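PDB 2BBD: coat protein from Sulfolobus turreted icosahedral virus, which forms the icosahedral shell of the virus as its major capsid protein, probably with a double jelly-roll fold of common ancestry with bacterial and eukaryotic viruses. Local coordinates for residues A[86-91]-A[268-273]; A[120-125]-A[161-166]; A[285-290]-A[316-321]. All coordinates share one frame; numbering follows the deposited sequence.

Interaction 1: residues A[86-91]-A[268-273]; sequences MYYTTK and GASAII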
loop_
_atom_site.group_PDB
_atom_site.type_symbol
_atom_site.label_atom_id
_atom_site.label_comp_id
_atom_site.label_asym_id
_atom_site.label_seq_id
_atom_site.Cartn_x
_atom_site.Cartn_y
_atom_site.Cartn_z
HETATM N N MSE A 86 0.439 -4.526 -4.779
HETATM C CA MSE A 86 0.784 -4.540 -6.199
HETATM C C MSE A 86 0.502 -5.923 -6.795
HETATM O O MSE A 86 -0.017 -6.052 -7.900
HETATM C CB MSE A 86 2.265 -4.194 -6.399
HETATM C CG MSE A 86 2.647 -2.786 -5.988
HETATM SE SE MSE A 86 1.596 -1.447 -6.929
HETATM C CE MSE A 86 0.522 -0.836 -5.434
ATOM N N TYR A 87 0.869 -6.956 -6.052
ATOM C CA TYR A 87 0.662 -8.328 -6.490
ATOM C C TYR A 87 -0.803 -8.541 -6.872
ATOM O O TYR A 87 -1.107 -9.034 -7.950
ATOM C CB TYR A 87 1.054 -9.288 -5.361
ATOM C CG TYR A 87 0.645 -10.727 -5.576
ATOM C CD1 TYR A 87 1.473 -11.621 -6.260
ATOM C CD2 TYR A 87 -0.566 -11.202 -5.070
ATOM C CE1 TYR A 87 1.102 -12.962 -6.423
ATOM C CE2 TYR A 87 -0.949 -12.531 -5.234
ATOM C CZ TYR A 87 -0.116 -13.403 -5.902
ATOM O OH TYR A 87 -0.503 -14.710 -6.025
ATOM N N TYR A 88 -1.707 -8.163 -5.978
ATOM C CA TYR A 88 -3.133 -8.335 -6.228
ATOM C C TYR A 88 -3.694 -7.469 -7.360
ATOM O O TYR A 88 -4.430 -7.960 -8.222
ATOM C CB TYR A 88 -3.921 -8.063 -4.940
ATOM C CG TYR A 88 -3.898 -9.218 -3.960
ATOM C CD1 TYR A 88 -4.622 -10.377 -4.212
ATOM C CD2 TYR A 88 -3.149 -9.152 -2.786
ATOM C CE1 TYR A 88 -4.609 -11.451 -3.321
ATOM C CE2 TYR A 88 -3.125 -10.222 -1.881
ATOM C CZ TYR A 88 -3.862 -11.372 -2.158
ATOM O OH TYR A 88 -3.865 -12.439 -1.283
ATOM N N THR A 89 -3.333 -6.186 -7.356
ATOM C CA THR A 89 -3.834 -5.257 -8.355
ATOM C C THR A 89 -3.241 -5.441 -9.751
ATOM O O THR A 89 -3.699 -4.811 -10.701
ATOM C CB THR A 89 -3.631 -3.795 -7.885
ATOM O OG1 THR A 89 -2.239 -3.541 -7.671
ATOM C CG2 THR A 89 -4.378 -3.561 -6.583
ATOM N N THR A 90 -2.229 -6.296 -9.876
ATOM C CA THR A 90 -1.612 -6.548 -11.178
ATOM C C THR A 90 -1.877 -7.990 -11.616
ATOM O O THR A 90 -1.296 -8.466 -12.591
ATOM C CB THR A 90 -0.076 -6.341 -11.143
ATOM O OG1 THR A 90 0.493 -7.234 -10.182
ATOM C CG2 THR A 90 0.269 -4.903 -10.778
ATOM N N LYS A 91 -2.756 -8.676 -10.887
ATOM C CA LYS A 91 -3.096 -10.066 -11.176
ATOM C C LYS A 91 -1.856 -10.927 -11.035
ATOM O O LYS A 91 -1.650 -11.865 -11.801
ATOM C CB LYS A 91 -3.658 -10.202 -12.590
ATOM C CG LYS A 91 -4.754 -9.201 -12.886
ATOM C CD LYS A 91 -5.309 -9.365 -14.284
ATOM C CE LYS A 91 -6.215 -8.195 -14.620
ATOM N NZ LYS A 91 -6.821 -8.360 -15.958
ATOM N N GLY A 268 -1.200 -17.817 2.266
ATOM C CA GLY A 268 -2.384 -18.207 3.000
ATOM C C GLY A 268 -2.724 -17.212 4.093
ATOM O O GLY A 268 -3.749 -17.352 4.748
ATOM N N ALA A 269 -1.891 -16.194 4.296
ATOM C CA ALA A 269 -2.163 -15.234 5.366
ATOM C C ALA A 269 -2.458 -13.815 4.917
ATOM O O ALA A 269 -2.379 -12.880 5.719
ATOM C CB ALA A 269 -1.000 -15.230 6.365
ATOM N N SER A 270 -2.816 -13.652 3.647
ATOM C CA SER A 270 -3.110 -12.328 3.109
ATOM C C SER A 270 -4.457 -12.298 2.396
ATOM O O SER A 270 -4.810 -13.243 1.695
ATOM C CB SER A 270 -2.025 -11.914 2.110
ATOM O OG SER A 270 -2.061 -12.743 0.956
ATOM N N ALA A 271 -5.191 -11.203 2.572
ATOM C CA ALA A 271 -6.485 -11.037 1.914
ATOM C C ALA A 271 -6.886 -9.565 1.806
ATOM O O ALA A 271 -6.460 -8.722 2.598
ATOM C CB ALA A 271 -7.571 -11.834 2.661
ATOM N N ILE A 272 -7.703 -9.260 0.804
ATOM C CA ILE A 272 -8.181 -7.904 0.600
ATOM C C ILE A 272 -9.693 -7.806 0.769
ATOM O O ILE A 272 -10.446 -8.646 0.273
ATOM C CB ILE A 272 -7.827 -7.391 -0.798
ATOM C CG1 ILE A 272 -6.304 -7.204 -0.915
ATOM C CG2 ILE A 272 -8.574 -6.093 -1.065
ATOM C CD1 ILE A 272 -5.822 -6.850 -2.310
ATOM N N ILE A 273 -10.125 -6.773 1.482
ATOM C CA ILE A 273 -11.541 -6.522 1.699
ATOM C C ILE A 273 -11.968 -5.320 0.879
ATOM O O ILE A 273 -11.628 -4.186 1.220
ATOM C CB ILE A 273 -11.876 -6.180 3.175
ATOM C CG1 ILE A 273 -11.620 -7.382 4.079
ATOM C CG2 ILE A 273 -13.319 -5.709 3.281
ATOM C CD1 ILE A 273 -10.166 -7.561 4.438
#
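The phenol ring of Tyr-88 lies between two neighbours and touches a third at its rim. Over one face, above the ring centre, stands CD2 of Tyr-87, 3.9 Å from the plane; over the opposite face, displaced toward the rim, comes the side chain of Ile-272. In the plane, beyond the hydroxyl, sits Ser-270 OG.

The apolar half of the contact is made by the end of Ile-272. Its CD1 approaches Tyr-88 CB and CG, each at 3.5 Å, close to where the ring joins its chain, while CG1 comes no nearer than 4.2 Å to CD2 of Tyr-88. The two side chains run past each other in opposite directions. At the strand, Tyr-88 OH pairs with Ser-270 OG at 2.9 Å, in a hydrogen bond whose donor may be either hydroxyl. With chi1 at 67°, OG of Ser-270 stands between its own backbone N and carbonyl carbon, turned toward the phenol. Tyr-88 OH also bonds with Tyr-266 N, so the buried phenol oxygen has a second hydrogen-bond partner.

Ser-270 and Ile-272 point toward the helix while Ala-271 between them points away, onto helix 250-261; this is the alternation of a β-strand. Helix 79-89 ends here in a Schellman motif: Gly-92 N bonds to Tyr-87 O and Lys-91 N to Tyr-88 O, with Lys-91 at positive phi. The contact thus packs the C-terminal turn of a helix against an outermost strand of a mixed sheet, a buried helix-on-sheet joint, as expected inside a subunit that is probably a double jelly roll.

Interaction 2: residues A[120-125]-A[161-166]; sequences LARFPA and AQEILS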
loop_
_atom_site.group_PDB
_atom_site.type_symbol
_atom_site.label_atom_id
_atom_site.label_comp_id
_atom_site.label_asym_id
_atom_site.label_seq_id
_atom_site.Cartn_x
_atom_site.Cartn_y
_atom_site.Cartn_z
ATOM N N LEU A 120 -2.016 8.558 -7.060
ATOM C CA LEU A 120 -2.313 9.841 -6.436
ATOM C C LEU A 120 -3.592 10.451 -6.985
ATOM O O LEU A 120 -3.783 11.658 -6.883
ATOM C CB LEU A 120 -1.173 10.839 -6.658
ATOM C CG LEU A 120 0.127 10.678 -5.867
ATOM C CD1 LEU A 120 0.867 9.444 -6.333
ATOM C CD2 LEU A 120 0.984 11.917 -6.060
ATOM N N ALA A 121 -4.460 9.626 -7.565
ATOM C CA ALA A 121 -5.704 10.126 -8.144
ATOM C C ALA A 121 -5.278 11.194 -9.155
ATOM O O ALA A 121 -4.649 10.875 -10.169
ATOM C CB ALA A 121 -6.585 10.725 -7.047
ATOM N N ARG A 122 -5.624 12.449 -8.903
ATOM C CA ARG A 122 -5.179 13.518 -9.795
ATOM C C ARG A 122 -4.768 14.672 -8.898
ATOM O O ARG A 122 -5.474 15.660 -8.757
ATOM C CB ARG A 122 -6.277 13.944 -10.771
ATOM C CG ARG A 122 -5.694 14.556 -12.035
ATOM C CD ARG A 122 -6.757 15.012 -13.012
ATOM N NE ARG A 122 -7.568 16.090 -12.459
ATOM C CZ ARG A 122 -8.477 16.764 -13.159
ATOM N NH1 ARG A 122 -8.687 16.468 -14.440
ATOM N NH2 ARG A 122 -9.169 17.736 -12.579
ATOM N N PHE A 123 -3.605 14.501 -8.277
ATOM C CA PHE A 123 -3.027 15.453 -7.340
ATOM C C PHE A 123 -2.611 16.774 -7.988
ATOM O O PHE A 123 -1.871 16.789 -8.971
ATOM C CB PHE A 123 -1.819 14.795 -6.674
ATOM C CG PHE A 123 -1.333 15.504 -5.457
ATOM C CD1 PHE A 123 -2.064 15.467 -4.279
ATOM C CD2 PHE A 123 -0.132 16.211 -5.485
ATOM C CE1 PHE A 123 -1.608 16.127 -3.132
ATOM C CE2 PHE A 123 0.336 16.873 -4.348
ATOM C CZ PHE A 123 -0.403 16.831 -3.167
ATOM N N PRO A 124 -3.086 17.905 -7.439
ATOM C CA PRO A 124 -2.766 19.240 -7.963
ATOM C C PRO A 124 -1.361 19.662 -7.512
ATOM O O PRO A 124 -1.188 20.615 -6.739
ATOM C CB PRO A 124 -3.869 20.104 -7.365
ATOM C CG PRO A 124 -4.051 19.489 -5.997
ATOM C CD PRO A 124 -3.991 17.989 -6.272
ATOM N N ALA A 125 -0.364 18.940 -8.011
ATOM C CA ALA A 125 1.028 19.166 -7.643
ATOM C C ALA A 125 1.540 20.581 -7.875
ATOM O O ALA A 125 2.359 21.075 -7.110
ATOM C CB ALA A 125 1.913 18.163 -8.367
ATOM N N ALA A 161 -6.242 25.738 -16.531
ATOM C CA ALA A 161 -7.115 26.549 -15.701
ATOM C C ALA A 161 -8.553 26.443 -16.214
ATOM O O ALA A 161 -9.507 26.513 -15.437
ATOM C CB ALA A 161 -6.644 28.000 -15.722
ATOM N N GLN A 162 -8.702 26.262 -17.522
ATOM C CA GLN A 162 -10.022 26.152 -18.127
ATOM C C GLN A 162 -10.735 24.899 -17.634
ATOM O O GLN A 162 -11.917 24.946 -17.271
ATOM C CB GLN A 162 -9.903 26.120 -19.654
ATOM C CG GLN A 162 -11.231 26.002 -20.409
ATOM C CD GLN A 162 -12.195 27.146 -20.110
ATOM O OE1 GLN A 162 -12.917 27.123 -19.108
ATOM N NE2 GLN A 162 -12.200 28.157 -20.975
ATOM N N GLU A 163 -10.022 23.774 -17.617
ATOM C CA GLU A 163 -10.631 22.533 -17.157
ATOM C C GLU A 163 -11.020 22.663 -15.696
ATOM O O GLU A 163 -12.074 22.187 -15.290
ATOM C CB GLU A 163 -9.683 21.344 -17.327
ATOM C CG GLU A 163 -10.320 20.033 -16.883
ATOM C CD GLU A 163 -9.474 18.808 -17.191
ATOM O OE1 GLU A 163 -9.972 17.683 -16.970
ATOM O OE2 GLU A 163 -8.319 18.966 -17.653
ATOM N N ILE A 164 -10.170 23.320 -14.912
ATOM C CA ILE A 164 -10.441 23.508 -13.491
ATOM C C ILE A 164 -11.722 24.321 -13.262
ATOM O O ILE A 164 -12.543 23.977 -12.407
ATOM C CB ILE A 164 -9.245 24.190 -12.804
ATOM C CG1 ILE A 164 -8.078 23.197 -12.727
ATOM C CG2 ILE A 164 -9.639 24.691 -11.418
ATOM C CD1 ILE A 164 -6.853 23.735 -12.017
ATOM N N LEU A 165 -11.894 25.398 -14.022
ATOM C CA LEU A 165 -13.098 26.213 -13.900
ATOM C C LEU A 165 -14.307 25.358 -14.282
ATOM O O LEU A 165 -15.329 25.377 -13.597
ATOM C CB LEU A 165 -13.014 27.437 -14.816
ATOM C CG LEU A 165 -12.115 28.591 -14.364
ATOM C CD1 LEU A 165 -12.132 29.683 -15.422
ATOM C CD2 LEU A 165 -12.610 29.140 -13.027
ATOM N N SER A 166 -14.170 24.605 -15.373
ATOM C CA SER A 166 -15.235 23.728 -15.868
ATOM C C SER A 166 -15.618 22.658 -14.860
ATOM O O SER A 166 -16.724 22.129 -14.913
ATOM C CB SER A 166 -14.805 23.019 -17.159
ATOM O OG SER A 166 -14.491 23.932 -18.194
#
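Arg-122 and Glu-163 reach for each other from opposite directions and meet with their flat ends nearly perpendicular, the guanidinium and carboxylate planes being 89° apart. A single pair of atoms bridges the segments: NH1 of Arg-122 donates to OE1 of Glu-163 at 3.1 Å, and the N-H...O angle of 145° marks a moderately bent bond. The acceptor lies close to the guanidinium plane, at its edge, yet the nitrogen meets OE1 from well above the carboxylate plane, 65° out of it. This is therefore a one-point salt bridge, without the paired, coplanar grip of a bidentate one; Glu-163 OE2 remains 4.1 Å from Arg-122 NH1.

Glu-163 holds CG anti to the backbone N and stays extended beyond it, projecting straight off its helix, whereas Arg-122 is stretched to CD and bends at chi3.

Other acids share the arginine: Glu-167 bridges to NH2 and Glu-157 to NH1, while OE2 of Glu-163 accepts a hydrogen bond from the N atom of Gly-1. OE1 of Glu-163 also lies close to OE2 of Glu-167, a like-charge proximity that the neighbouring guanidinium, paired with both acids, probably offsets.

Within the short helix, Gln-162 O receives Ser-166 OG and Ser-166 N from opposite faces of its plane. Arg-122 itself sits where strand 108-123 turns a corner, just ahead of an inverse gamma turn centred on Pro-124. The result is a surface charge cluster tying helix 161-166 and the chain start to the corner of strand 108-123, in what is probably a jelly-roll sheet.

Interaction 3: residues A[285-290]-A[316-321]; sequences LTHAPS and YYDQLA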
loop_
_atom_site.group_PDB
_atom_site.type_symbol
_atom_site.label_atom_id
_atom_site.label_comp_id
_atom_site.label_asym_id
_atom_site.label_seq_id
_atom_site.Cartn_x
_atom_site.Cartn_y
_atom_site.Cartn_z
ATOM N N LEU A 285 -16.472 7.271 6.053
ATOM C CA LEU A 285 -16.481 7.602 7.464
ATOM C C LEU A 285 -15.998 9.028 7.709
ATOM O O LEU A 285 -15.543 9.351 8.808
ATOM C CB LEU A 285 -15.599 6.620 8.234
ATOM C CG LEU A 285 -15.954 5.133 8.121
ATOM C CD1 LEU A 285 -15.101 4.360 9.116
ATOM C CD2 LEU A 285 -17.440 4.895 8.413
ATOM N N THR A 286 -16.110 9.879 6.689
ATOM C CA THR A 286 -15.659 11.267 6.796
ATOM C C THR A 286 -16.130 11.978 8.064
ATOM O O THR A 286 -15.342 12.646 8.730
ATOM C CB THR A 286 -16.106 12.100 5.581
ATOM O OG1 THR A 286 -15.634 11.482 4.378
ATOM C CG2 THR A 286 -15.535 13.512 5.664
ATOM N N HIS A 287 -17.405 11.840 8.403
ATOM C CA HIS A 287 -17.927 12.493 9.599
ATOM C C HIS A 287 -18.456 11.508 10.641
ATOM O O HIS A 287 -19.201 11.885 11.546
ATOM C CB HIS A 287 -19.026 13.490 9.214
ATOM C CG HIS A 287 -18.527 14.673 8.438
ATOM N ND1 HIS A 287 -17.599 15.558 8.944
ATOM C CD2 HIS A 287 -18.840 15.125 7.199
ATOM C CE1 HIS A 287 -17.361 16.503 8.052
ATOM N NE2 HIS A 287 -18.102 16.265 6.985
ATOM N N ALA A 288 -18.055 10.249 10.517
ATOM C CA ALA A 288 -18.487 9.212 11.444
ATOM C C ALA A 288 -17.820 9.367 12.809
ATOM O O ALA A 288 -16.785 10.019 12.931
ATOM C CB ALA A 288 -18.167 7.828 10.860
ATOM N N PRO A 289 -18.421 8.782 13.859
ATOM C CA PRO A 289 -17.873 8.853 15.217
ATOM C C PRO A 289 -16.664 7.924 15.288
ATOM O O PRO A 289 -16.531 7.016 14.466
ATOM C CB PRO A 289 -19.023 8.335 16.089
ATOM C CG PRO A 289 -20.245 8.552 15.249
ATOM C CD PRO A 289 -19.766 8.185 13.876
ATOM N N SER A 290 -15.791 8.135 16.263
ATOM C CA SER A 290 -14.620 7.285 16.394
ATOM C C SER A 290 -14.994 5.994 17.124
ATOM O O SER A 290 -16.018 5.932 17.804
ATOM C CB SER A 290 -13.524 8.024 17.161
ATOM O OG SER A 290 -13.940 8.306 18.484
ATOM N N TYR A 316 -12.609 19.184 0.304
ATOM C CA TYR A 316 -13.762 20.079 0.283
ATOM C C TYR A 316 -15.053 19.263 0.319
ATOM O O TYR A 316 -16.049 19.620 -0.316
ATOM C CB TYR A 316 -13.726 20.941 -0.983
ATOM C CG TYR A 316 -12.425 21.691 -1.140
ATOM C CD1 TYR A 316 -11.556 21.411 -2.198
ATOM C CD2 TYR A 316 -12.032 22.641 -0.199
ATOM C CE1 TYR A 316 -10.325 22.059 -2.308
ATOM C CE2 TYR A 316 -10.805 23.291 -0.301
ATOM C CZ TYR A 316 -9.958 22.994 -1.356
ATOM O OH TYR A 316 -8.739 23.627 -1.440
ATOM N N TYR A 317 -15.011 18.159 1.062
ATOM C CA TYR A 317 -16.140 17.244 1.217
ATOM C C TYR A 317 -17.479 17.974 1.363
ATOM O O TYR A 317 -18.383 17.802 0.551
ATOM C CB TYR A 317 -15.909 16.366 2.449
ATOM C CG TYR A 317 -16.949 15.287 2.647
ATOM C CD1 TYR A 317 -16.865 14.077 1.959
ATOM C CD2 TYR A 317 -18.019 15.475 3.527
ATOM C CE1 TYR A 317 -17.815 13.080 2.144
ATOM C CE2 TYR A 317 -18.977 14.481 3.715
ATOM C CZ TYR A 317 -18.866 13.289 3.021
ATOM O OH TYR A 317 -19.798 12.298 3.203
ATOM N N ASP A 318 -17.586 18.782 2.413
ATOM C CA ASP A 318 -18.798 19.542 2.704
ATOM C C ASP A 318 -19.326 20.330 1.508
ATOM O O ASP A 318 -20.458 20.111 1.075
ATOM C CB ASP A 318 -18.544 20.471 3.893
ATOM C CG ASP A 318 -18.305 19.703 5.177
ATOM O OD1 ASP A 318 -17.771 20.284 6.143
ATOM O OD2 ASP A 318 -18.660 18.506 5.220
ATOM N N GLN A 319 -18.515 21.238 0.971
ATOM C CA GLN A 319 -18.929 22.022 -0.186
ATOM C C GLN A 319 -19.564 21.139 -1.260
ATOM O O GLN A 319 -20.651 21.443 -1.758
ATOM C CB GLN A 319 -17.735 22.775 -0.787
ATOM C CG GLN A 319 -17.216 23.918 0.068
ATOM C CD GLN A 319 -16.249 24.819 -0.688
ATOM O OE1 GLN A 319 -15.131 24.420 -1.016
ATOM N NE2 GLN A 319 -16.685 26.041 -0.976
ATOM N N LEU A 320 -18.892 20.045 -1.613
ATOM C CA LEU A 320 -19.406 19.134 -2.633
ATOM C C LEU A 320 -20.752 18.535 -2.251
ATOM O O LEU A 320 -21.555 18.185 -3.119
ATOM C CB LEU A 320 -18.411 18.003 -2.887
ATOM C CG LEU A 320 -17.133 18.367 -3.645
ATOM C CD1 LEU A 320 -16.159 17.207 -3.573
ATOM C CD2 LEU A 320 -17.462 18.702 -5.092
ATOM N N ALA A 321 -20.995 18.413 -0.950
ATOM C CA ALA A 321 -22.245 17.841 -0.457
ATOM C C ALA A 321 -23.465 18.594 -0.985
ATOM O O ALA A 321 -24.531 18.006 -1.168
ATOM C CB ALA A 321 -22.248 17.836 1.072
#
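Tyr-317, His-287 and Thr-286 bury the most area in this contact, which joins a type I β-turn (Leu-285 to Ala-288) to the first turn of the short helix that starts at Tyr-317, near the end of the modelled chain. The turn follows strand 270-284, and its bond from Ala-288 N to Leu-285 O, 3.2 Å, closes it; Thr-286 and His-287 are its two central residues, and both direct their side chains toward the helix.

Thr-286 covers a face of the Tyr-317 ring. Its CG2 stands 3.8 Å from the ring centroid and 11° off the normal, which meets the geometry of a CH-pi contact. OG1 lies over the same ring nearer its rim, 3.5 Å from Tyr-317 CE1, but its hydrogen bond goes to Asp-284. The same aspartate accepts from Tyr-317 OH, so one acidic side chain at the end of the strand ties down the polar ends of both partners. Tyr-317 carries CG anti to its backbone nitrogen, which swings the ring off the helix start and toward the turn.

His-287 lies beside that ring, and the two rings meet obliquely, centroids 5.3 Å apart and planes at 71°. CD2 of His-287 comes within 3.5 Å of Tyr-317 CE2. CG2 of Thr-286 also lies over the centre of the imidazole, and thus a single methyl serves the faces of two aromatic rings.

His-287 turns its outer nitrogen to the next helix residue. The imidazole and carboxylate planes are only 19° apart, and NE2 of His-287 donates to the syn lone pair of Asp-318 OD2 at 2.9 Å.

How the interactions relate
Interaction 1 is the buried contact of the three, its centre about 11 Å from the centre of the chain; interactions 2 and 3 lie at the surface, about 24 and 23 Å out. Chemistry follows place: a helix end meets a strand through apolar packing and a neutral hydroxyl pair in the interior, charged groups alone bridge 120-125 and 161-166, and interaction 3 combines aromatic packing with a histidine-carboxylate bond. Interaction 1 uses the start of strand 270-284 and interaction 3 the turn that follows its end. Interactions 2 and 3 each engage a short helix, and their nearest atoms are about 8 Å apart, without touching.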